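Local structure of TgTwinScan_2721 - E2 domain (Toxoplasma gondii, 2F4Z) at residues V180-A183 and K184-E188. The protein probably carries activated ubiquitin as a thioester and passes it on, as expected of a ubiquitin-conjugating (E2) enzyme. Sequence-based numbering, arbitrary orientation.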
# COMPACT_ATOMS: atom_id res chain seq x y z
N VAL A 180 0.06 -16.41 26.91
CA VAL A 180 -0.99 -16.77 25.98
C VAL A 180 -2.34 -16.90 26.72
O VAL A 180 -3.40 -16.45 26.22
CB VAL A 180 -0.62 -18.07 25.30
CG1 VAL A 180 -1.73 -18.60 24.44
CG2 VAL A 180 0.64 -17.87 24.41
N GLN A 181 -2.29 -17.53 27.92
CA GLN A 181 -3.43 -17.64 28.81
C GLN A 181 -4.00 -16.27 29.23
O GLN A 181 -5.21 -16.08 29.25
CB GLN A 181 -2.99 -18.45 30.05
CG GLN A 181 -4.04 -19.38 30.69
CD GLN A 181 -3.55 -19.93 32.05
OE1 GLN A 181 -2.34 -20.27 32.21
NE2 GLN A 181 -4.46 -19.99 33.03
N THR A 182 -3.12 -15.36 29.64
CA THR A 182 -3.49 -14.01 29.92
C THR A 182 -4.14 -13.31 28.69
O THR A 182 -5.14 -12.63 28.84
CB THR A 182 -2.31 -13.23 30.41
OG1 THR A 182 -1.75 -13.90 31.56
CG2 THR A 182 -2.73 -11.76 30.82
N ALA A 183 -3.59 -13.55 27.48
CA ALA A 183 -3.99 -12.80 26.30
C ALA A 183 -5.38 -13.29 25.94
O ALA A 183 -6.26 -12.47 25.65
CB ALA A 183 -2.99 -12.98 25.14
N LYS A 184 -5.57 -14.61 25.98
CA LYS A 184 -6.88 -15.19 25.76
C LYS A 184 -7.95 -14.80 26.79
O LYS A 184 -9.10 -14.52 26.42
CB LYS A 184 -6.78 -16.71 25.59
CG LYS A 184 -8.12 -17.37 25.70
CD LYS A 184 -8.12 -18.81 25.23
CE LYS A 184 -9.53 -19.40 25.40
NZ LYS A 184 -9.48 -20.89 25.62
N LEU A 185 -7.59 -14.72 28.06
CA LEU A 185 -8.54 -14.27 29.08
C LEU A 185 -8.87 -12.78 28.90
O LEU A 185 -10.04 -12.39 29.07
CB LEU A 185 -8.00 -14.49 30.50
CG LEU A 185 -8.89 -14.07 31.69
CD1 LEU A 185 -10.17 -14.94 31.71
CD2 LEU A 185 -8.10 -14.23 32.97
N TRP A 186 -7.87 -11.94 28.62
CA TRP A 186 -8.11 -10.52 28.32
C TRP A 186 -9.03 -10.38 27.11
O TRP A 186 -9.94 -9.59 27.14
CB TRP A 186 -6.84 -9.73 28.11
CG TRP A 186 -6.25 -9.21 29.40
CD1 TRP A 186 -6.05 -9.92 30.55
CD2 TRP A 186 -5.65 -7.91 29.63
NE1 TRP A 186 -5.42 -9.14 31.48
CE2 TRP A 186 -5.14 -7.91 30.94
CE3 TRP A 186 -5.53 -6.74 28.85
CZ2 TRP A 186 -4.57 -6.77 31.53
CZ3 TRP A 186 -4.95 -5.61 29.42
CH2 TRP A 186 -4.46 -5.63 30.74
N THR A 187 -8.81 -11.18 26.07
CA THR A 187 -9.73 -11.22 24.89
C THR A 187 -11.21 -11.54 25.30
O THR A 187 -12.17 -10.83 24.93
CB THR A 187 -9.16 -12.19 23.83
OG1 THR A 187 -7.88 -11.71 23.38
CG2 THR A 187 -10.08 -12.31 22.60
N GLU A 188 -11.38 -12.57 26.13
CA GLU A 188 -12.70 -13.05 26.54
C GLU A 188 -13.34 -12.04 27.44
O GLU A 188 -14.53 -11.83 27.36
CB GLU A 188 -12.59 -14.41 27.26
CG GLU A 188 -12.17 -15.49 26.26
CD GLU A 188 -11.80 -16.88 26.84
OE1 GLU A 188 -11.10 -16.99 27.91
OE2 GLU A 188 -12.17 -17.88 26.15
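With its methyl anti to the backbone N and its hydroxyl beside it (chi1 -56°), Thr182 sets CG2 against the indole of Trp186, whose own chi1 is -86°. CG2 lies over the CD1–NE1 border of the ring, 3.8 Å from both CD1 and NE1 of Trp186, the two side chains running side by side in the same direction. One turn of helix separates them, and a beta-branched residue suits the place because its methyl packs on the indole while its hydroxyl turns back to bond the carbonyl of Leu178. Thr182 O, which accepts a hydrogen bond from Trp186 N at 2.8 Å, also lies 3.3 Å from CD1 of Trp186, placed obliquely to the ring.

On the next carbonyl, two donors converge. Ala183 O accepts Thr187 N at 2.9 Å and, from the opposite face of its plane, Thr187 OG1, also at 2.9 Å, with the hydroxyl 36° out of that plane. The single hydroxyl proton goes to Ala183 O, and Pro88 O, also an acceptor, can at most share it weakly. The small Ala183 lets the loop at Pro88 and Tyr89 come close to the helix. Lys184 N bonds Val180 O at 2.9 Å, while its extended side chain leads away, as suits a charged residue on an exposed face.

Trp118 touches both Thr182 and Trp186, whose ring also meets Phe190 edge-to-face. Such i to i+4 pairs are typical of an alpha-helix, here the C-terminal helix 176-190 of the ubiquitin-conjugating fold, amphipathic because Ala183 and Thr187 are buried against the loop at Pro88 and Tyr89, while Gln181, Lys184 and Leu185 are exposed.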